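Local coordinates for aminopeptidase YwaD (Bacillus subtilis, PDB 6HC6), which removes N-terminal amino acids, including arginine, lysine and leucine, from peptides, using two zinc ions per subunit, at residues Y246-H250 and N321-V325; S344-W348 and D382-F386. One frame throughout, in Å; residues are numbered along the deposited sequence.

Contact 1 of 2, residues Y246-H250 and N321-V325; sequences YVTAH and NLDMV. With ZN (zinc ion), chain D.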
ATOM      1  N   TYR A 246     -10.740  14.641  -4.900  1.00 18.13           N
ATOM      2  CA  TYR A 246     -10.418  13.233  -5.061  1.00 20.45           C
ATOM      3  C   TYR A 246     -10.632  12.497  -3.742  1.00 22.21           C
ATOM      4  O   TYR A 246     -10.111  12.920  -2.708  1.00 23.38           O
ATOM      5  CB  TYR A 246      -8.961  13.054  -5.515  1.00 19.42           C
ATOM      6  CG  TYR A 246      -8.577  13.822  -6.771  1.00 23.54           C
ATOM      7  CD1 TYR A 246      -8.612  13.210  -8.022  1.00 19.96           C
ATOM      8  CD2 TYR A 246      -8.130  15.133  -6.696  1.00 20.43           C
ATOM      9  CE1 TYR A 246      -8.239  13.880  -9.151  1.00 18.91           C
ATOM     10  CE2 TYR A 246      -7.745  15.813  -7.829  1.00 20.91           C
ATOM     11  CZ  TYR A 246      -7.808  15.181  -9.055  1.00 23.94           C
ATOM     12  OH  TYR A 246      -7.444  15.840 -10.199  1.00 25.35           O
ATOM     13  N   VAL A 247     -11.390  11.403  -3.775  1.00 17.28           N
ATOM     14  CA  VAL A 247     -11.564  10.522  -2.620  1.00 17.12           C
ATOM     15  C   VAL A 247     -11.031   9.161  -3.035  1.00 19.07           C
ATOM     16  O   VAL A 247     -11.534   8.570  -4.004  1.00 17.20           O
ATOM     17  CB  VAL A 247     -13.032  10.425  -2.172  1.00 20.32           C
ATOM     18  CG1 VAL A 247     -13.129   9.580  -0.888  1.00 19.05           C
ATOM     19  CG2 VAL A 247     -13.610  11.807  -1.948  1.00 22.64           C
ATOM     20  N   THR A 248      -9.978   8.690  -2.357  1.00 16.57           N
ATOM     21  CA  THR A 248      -9.166   7.625  -2.931  1.00 17.35           C
ATOM     22  C   THR A 248      -8.770   6.592  -1.883  1.00 18.46           C
ATOM     23  O   THR A 248      -8.703   6.866  -0.678  1.00 15.80           O
ATOM     24  CB  THR A 248      -7.906   8.167  -3.624  1.00 16.56           C
ATOM     25  OG1 THR A 248      -7.008   8.722  -2.656  1.00 18.34           O
ATOM     26  CG2 THR A 248      -8.253   9.248  -4.671  1.00 17.52           C
ATOM     27  N   ALA A 249      -8.490   5.390  -2.377  1.00 15.00           N
ATOM     28  CA  ALA A 249      -8.088   4.272  -1.527  1.00 13.50           C
ATOM     29  C   ALA A 249      -7.488   3.194  -2.417  1.00 19.21           C
ATOM     30  O   ALA A 249      -7.994   2.965  -3.510  1.00 19.99           O
ATOM     31  CB  ALA A 249      -9.301   3.712  -0.777  1.00 15.25           C
ATOM     32  N   HIS A 250      -6.428   2.536  -1.960  1.00 15.38           N
ATOM     33  CA  HIS A 250      -5.857   1.453  -2.754  1.00 12.84           C
ATOM     34  C   HIS A 250      -6.540   0.134  -2.422  1.00 16.61           C
ATOM     35  O   HIS A 250      -6.895  -0.126  -1.272  1.00 16.43           O
ATOM     36  CB  HIS A 250      -4.336   1.363  -2.573  1.00 11.19           C
ATOM     37  CG  HIS A 250      -3.868   0.784  -1.263  1.00 11.95           C
ATOM     38  ND1 HIS A 250      -3.606  -0.560  -1.095  1.00 14.01           N
ATOM     39  CD2 HIS A 250      -3.492   1.381  -0.106  1.00 15.74           C
ATOM     40  CE1 HIS A 250      -3.163  -0.782   0.131  1.00 14.84           C
ATOM     41  NE2 HIS A 250      -3.049   0.386   0.746  1.00 11.62           N
ATOM     42  N   ASN A 321      -7.354  10.690   1.065  1.00 18.14           N
ATOM     43  CA  ASN A 321      -6.954   9.305   0.847  1.00 18.55           C
ATOM     44  C   ASN A 321      -7.242   8.498   2.108  1.00 16.56           C
ATOM     45  O   ASN A 321      -6.908   8.930   3.214  1.00 18.81           O
ATOM     46  CB  ASN A 321      -5.470   9.206   0.473  1.00 15.11           C
ATOM     47  CG  ASN A 321      -5.056   7.779   0.115  1.00 16.94           C
ATOM     48  OD1 ASN A 321      -5.444   7.253  -0.926  1.00 17.03           O
ATOM     49  ND2 ASN A 321      -4.279   7.156   0.976  1.00 16.64           N
ATOM     50  N   LEU A 322      -7.874   7.333   1.938  1.00 18.51           N
ATOM     51  CA  LEU A 322      -8.265   6.458   3.043  1.00 20.98           C
ATOM     52  C   LEU A 322      -7.436   5.181   2.995  1.00 16.40           C
ATOM     53  O   LEU A 322      -7.543   4.414   2.037  1.00 17.39           O
ATOM     54  CB  LEU A 322      -9.752   6.119   2.939  1.00 15.71           C
ATOM     55  CG  LEU A 322     -10.609   7.366   2.695  1.00 26.77           C
ATOM     56  CD1 LEU A 322     -12.041   7.002   2.367  1.00 33.61           C
ATOM     57  CD2 LEU A 322     -10.548   8.229   3.926  1.00 32.30           C
ATOM     58  N   ASP A 323      -6.627   4.934   4.024  1.00 15.53           N
ATOM     59  CA  ASP A 323      -5.764   3.749   4.019  1.00 16.20           C
ATOM     60  C   ASP A 323      -5.596   3.290   5.460  1.00 23.43           C
ATOM     61  O   ASP A 323      -4.860   3.922   6.222  1.00 22.15           O
ATOM     62  CB  ASP A 323      -4.410   4.062   3.359  1.00 19.39           C
ATOM     63  CG  ASP A 323      -3.550   2.823   3.098  1.00 17.72           C
ATOM     64  OD1 ASP A 323      -3.891   1.727   3.545  1.00 16.72           O
ATOM     65  OD2 ASP A 323      -2.498   2.941   2.419  1.00 18.87           O
ATOM     66  N   MET A 324      -6.278   2.218   5.802  1.00 16.02           N
ATOM     67  CA  MET A 324      -6.260   1.580   7.114  1.00 15.42           C
ATOM     68  C   MET A 324      -7.171   2.306   8.089  1.00 20.44           C
ATOM     69  O   MET A 324      -6.724   2.890   9.005  1.00 21.47           O
ATOM     70  CB  MET A 324      -4.832   1.389   7.629  1.00 16.38           C
ATOM     71  CG  MET A 324      -4.089   0.297   6.914  1.00 19.47           C
ATOM     72  SD  MET A 324      -2.342   0.093   7.249  1.00 22.10           S
ATOM     73  CE  MET A 324      -2.398  -0.335   8.977  1.00 50.49           C
ATOM     74  N   VAL A 325      -8.444   2.159   7.851  1.00 17.73           N
ATOM     75  CA  VAL A 325      -9.398   2.923   8.634  1.00 17.56           C
ATOM     76  C   VAL A 325     -10.389   2.020   9.365  1.00 22.04           C
ATOM     77  O   VAL A 325     -11.439   2.477   9.770  1.00 20.68           O
ATOM     78  CB  VAL A 325     -10.138   3.946   7.750  1.00 18.93           C
ATOM     79  CG1 VAL A 325      -9.194   5.082   7.355  1.00 19.88           C
ATOM     80  CG2 VAL A 325     -10.731   3.262   6.515  1.00 18.27           C
TER
HETATM   81 ZN    ZN D 501      -2.217   0.767   2.705  1.00 19.43          ZN
HETATM   82  O   HOH W   1      -4.682   4.530  -0.699  1.00 19.21           O
HETATM   83  O   HOH W   2      -0.951   1.306   4.154  1.00 22.27           O
HETATM   84  O   HOH W   3      -0.410   0.062   1.992  1.00 18.72           O
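Thr248 and Asn321 sit side by side on neighbouring parallel strands, and their side chains cross at about a right angle on the same sheet face. Asn321 can be followed from its root. CG stands anti to the backbone N (chi1 -175°), which swings the amide toward strand 244-250. CB and CG of Asn321 both lie 3.5 Å from Thr248 OG1. OD1 of Asn321 then accepts from Thr248 OG1 at 2.8 Å, in the carbonyl plane and on a lone pair. The same OD1 takes a second bond from a water, which also accepts weakly from His250 N. At the other branch, ND2 of Asn321 donates to Asn385 OD1 on strand 382-389. Replacing Asn321 by alanine is likely to leave the Thr248 hydroxyl and that water without this acceptor and to cut the side-chain tie to Asn385, though the hydroxyl would keep its bond with Asn319 ND2. The backbones join beside this pair: Leu322 N donates to Thr248 O at 2.8 Å, an almost straight bond (167°). On the opposite sheet face, Ala249 CB rests 3.4 Å from Leu322 O.

These are central strands of the M28 peptidase sheet. One of the two zinc ions sits at their C-terminal ends, held by His250, the last residue of its strand, and by Asp323, just past the end of the other. His250 NE2 binds the zinc at 2.2 Å. Asp323 grips it with both carboxylate oxygens, OD1 at 2.1 Å and OD2 at 2.2 Å. The His250 ring and this carboxylate are turned 78° apart, with Asp323 OD2 at the ring edge. Two waters and Asp262 complete the site; Asp262 also binds the second zinc. Second-shell bonds help position the ligands: His250 ND1 pairs with Asp252 OD1, and Asp323 OD2 with Ser371 OG.

Contact 2 of 2, residues S344-W348 and D382-F386; sequences SNYVW and DSANF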
ATOM      1  N   SER A 344      -0.463  21.739   7.997  1.00 36.62           N
ATOM      2  CA  SER A 344      -1.874  21.856   7.676  1.00 35.76           C
ATOM      3  C   SER A 344      -2.046  22.063   6.172  1.00 36.31           C
ATOM      4  O   SER A 344      -1.142  22.536   5.481  1.00 31.79           O
ATOM      5  CB  SER A 344      -2.487  23.016   8.460  1.00 41.40           C
ATOM      6  OG  SER A 344      -3.830  23.243   8.097  1.00 40.38           O
ATOM      7  N   ASN A 345      -3.208  21.669   5.663  1.00 32.28           N
ATOM      8  CA  ASN A 345      -3.612  22.013   4.303  1.00 33.91           C
ATOM      9  C   ASN A 345      -5.134  21.931   4.248  1.00 30.04           C
ATOM     10  O   ASN A 345      -5.796  21.765   5.277  1.00 27.70           O
ATOM     11  CB  ASN A 345      -2.906  21.131   3.259  1.00 25.67           C
ATOM     12  CG  ASN A 345      -3.217  19.654   3.418  1.00 29.38           C
ATOM     13  OD1 ASN A 345      -4.281  19.290   3.908  1.00 26.56           O
ATOM     14  ND2 ASN A 345      -2.286  18.796   2.983  1.00 24.49           N
ATOM     15  N   TYR A 346      -5.693  22.049   3.042  1.00 27.22           N
ATOM     16  CA  TYR A 346      -7.144  22.069   2.914  1.00 30.75           C
ATOM     17  C   TYR A 346      -7.798  20.804   3.475  1.00 29.46           C
ATOM     18  O   TYR A 346      -8.914  20.879   4.006  1.00 28.92           O
ATOM     19  CB  TYR A 346      -7.533  22.271   1.450  1.00 30.74           C
ATOM     20  CG  TYR A 346      -7.454  23.714   1.001  1.00 30.89           C
ATOM     21  CD1 TYR A 346      -7.442  24.753   1.924  1.00 28.99           C
ATOM     22  CD2 TYR A 346      -7.394  24.039  -0.347  1.00 33.45           C
ATOM     23  CE1 TYR A 346      -7.391  26.089   1.517  1.00 32.57           C
ATOM     24  CE2 TYR A 346      -7.337  25.373  -0.764  1.00 32.56           C
ATOM     25  CZ  TYR A 346      -7.326  26.389   0.175  1.00 37.16           C
ATOM     26  OH  TYR A 346      -7.270  27.711  -0.225  1.00 43.93           O
ATOM     27  N   VAL A 347      -7.133  19.643   3.368  1.00 23.41           N
ATOM     28  CA  VAL A 347      -7.694  18.406   3.919  1.00 24.97           C
ATOM     29  C   VAL A 347      -7.803  18.502   5.436  1.00 30.30           C
ATOM     30  O   VAL A 347      -8.830  18.151   6.034  1.00 26.80           O
ATOM     31  CB  VAL A 347      -6.842  17.186   3.527  1.00 26.01           C
ATOM     32  CG1 VAL A 347      -7.520  15.913   3.980  1.00 25.62           C
ATOM     33  CG2 VAL A 347      -6.567  17.153   2.055  1.00 34.93           C
ATOM     34  N   TRP A 348      -6.730  18.951   6.084  1.00 26.88           N
ATOM     35  CA  TRP A 348      -6.778  19.108   7.532  1.00 33.34           C
ATOM     36  C   TRP A 348      -7.844  20.122   7.943  1.00 37.81           C
ATOM     37  O   TRP A 348      -8.617  19.872   8.877  1.00 32.35           O
ATOM     38  CB  TRP A 348      -5.406  19.514   8.065  1.00 29.03           C
ATOM     39  CG  TRP A 348      -5.442  19.797   9.522  1.00 33.70           C
ATOM     40  CD1 TRP A 348      -5.214  20.995  10.128  1.00 37.10           C
ATOM     41  CD2 TRP A 348      -5.758  18.868  10.568  1.00 31.68           C
ATOM     42  NE1 TRP A 348      -5.359  20.871  11.488  1.00 34.30           N
ATOM     43  CE2 TRP A 348      -5.694  19.576  11.785  1.00 35.86           C
ATOM     44  CE3 TRP A 348      -6.088  17.506  10.593  1.00 36.71           C
ATOM     45  CZ2 TRP A 348      -5.948  18.973  13.013  1.00 35.71           C
ATOM     46  CZ3 TRP A 348      -6.336  16.904  11.819  1.00 33.22           C
ATOM     47  CH2 TRP A 348      -6.261  17.640  13.012  1.00 36.60           C
ATOM     48  N   ASP A 382      -3.335  19.728  -2.398  1.00 26.53           N
ATOM     49  CA  ASP A 382      -3.562  19.431  -0.984  1.00 23.17           C
ATOM     50  C   ASP A 382      -4.048  17.998  -0.814  1.00 20.53           C
ATOM     51  O   ASP A 382      -5.056  17.606  -1.402  1.00 23.98           O
ATOM     52  CB  ASP A 382      -4.613  20.385  -0.417  1.00 28.07           C
ATOM     53  CG  ASP A 382      -4.148  21.821  -0.367  1.00 34.59           C
ATOM     54  OD1 ASP A 382      -3.724  22.348  -1.414  1.00 39.25           O
ATOM     55  OD2 ASP A 382      -4.270  22.433   0.713  1.00 29.27           O
ATOM     56  N   SER A 383      -3.360  17.211   0.013  1.00 20.07           N
ATOM     57  CA  SER A 383      -3.757  15.819   0.175  1.00 18.73           C
ATOM     58  C   SER A 383      -3.393  15.352   1.571  1.00 23.75           C
ATOM     59  O   SER A 383      -2.507  15.909   2.219  1.00 21.17           O
ATOM     60  CB  SER A 383      -3.070  14.899  -0.834  1.00 23.40           C
ATOM     61  OG  SER A 383      -1.688  14.787  -0.540  1.00 28.86           O
ATOM     62  N   ALA A 384      -4.055  14.303   2.010  1.00 17.99           N
ATOM     63  CA  ALA A 384      -3.738  13.662   3.258  1.00 18.06           C
ATOM     64  C   ALA A 384      -4.234  12.228   3.252  1.00 20.17           C
ATOM     65  O   ALA A 384      -5.072  11.875   2.517  1.00 19.25           O
ATOM     66  CB  ALA A 384      -4.348  14.372   4.414  1.00 20.78           C
ATOM     67  N   ASN A 385      -3.672  11.454   4.155  1.00 19.44           N
ATOM     68  CA  ASN A 385      -4.036  10.072   4.347  1.00 19.51           C
ATOM     69  C   ASN A 385      -4.639   9.856   5.738  1.00 21.84           C
ATOM     70  O   ASN A 385      -4.054  10.253   6.648  1.00 24.77           O
ATOM     71  CB  ASN A 385      -2.813   9.195   4.186  1.00 17.24           C
ATOM     72  CG  ASN A 385      -3.125   7.747   4.336  1.00 19.11           C
ATOM     73  OD1 ASN A 385      -4.109   7.288   3.907  1.00 26.84           O
ATOM     74  ND2 ASN A 385      -2.247   7.053   4.980  1.00 16.29           N
ATOM     75  N   PHE A 386      -5.798   9.241   5.831  1.00 20.24           N
ATOM     76  CA  PHE A 386      -6.478   8.971   7.064  1.00 19.60           C
ATOM     77  C   PHE A 386      -6.194   7.523   7.509  1.00 20.98           C
ATOM     78  O   PHE A 386      -6.398   6.631   6.771  1.00 20.74           O
ATOM     79  CB  PHE A 386      -7.972   9.187   6.926  1.00 17.25           C
ATOM     80  CG  PHE A 386      -8.371  10.598   6.613  1.00 18.84           C
ATOM     81  CD1 PHE A 386      -8.264  11.081   5.355  1.00 21.28           C
ATOM     82  CD2 PHE A 386      -8.848  11.428   7.573  1.00 21.09           C
ATOM     83  CE1 PHE A 386      -8.614  12.363   5.048  1.00 22.55           C
ATOM     84  CE2 PHE A 386      -9.201  12.710   7.286  1.00 21.85           C
ATOM     85  CZ  PHE A 386      -9.103  13.176   6.025  1.00 23.99           C
TER
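Val347 packs its two methyls against the 382-386 part of strand 382-389 and forms the tight, buried part of this contact. With chi1 at -174°, CG1 is set opposite the backbone N and reaches Ala384 CB at 3.6 Å. The same methyl meets Phe386 CZ at 3.8 Å, approaching the ring obliquely. CG2 lies over the backbone of Ser383, 3.6 Å from its CA. Val318 and Phe320 of strand 316-322 also touch Val347.

The other side is polar and more open to solvent. Here Asp382 OD2 accepts from Tyr346 N at 2.8 Å, using its anti lone pair in a nearly straight bond (172°). The exposed Tyr346 ring lies beside this carboxylate, its plane only 20° from the carboxylate plane. Asn345 bridges the two sides. Its ND2 donates to Ser383 O at 3.0 Å from above the carbonyl plane. Its OD1 turns back to its own helix and accepts from Trp348 N at 3.3 Å and, weakly, from Val347 N. The Asp382 carboxylate probably also interacts favourably with the helix dipole. Asn345 is the N-cap of helix 346-358, and its ND2 bond ties that helix start to the central sheet of an alpha/beta M28 peptidase domain.

Contact 1 is complete in the sequence before contact 2 begins, and their centres lie about 12 Å apart. Both belong to the M28 peptidase domain and share its mixed sheet. Strand 316-322 has strand 244-250 on one side and strand 382-389 on the other, and it runs parallel to both. The two contacts meet directly: Phe386 N lies 2.9 Å from Asn321 O, probably hydrogen-bonded. Contact 1 joins strands deep in the sheet and ends at a zinc ion. Contact 2 sets a helix start against the sheet farther from the metals; the nearest atom of the Phe386 side chain is about 11 Å from the zinc of contact 1. Strand 382-389 thus connects the metal-bearing strands to helix 346-358.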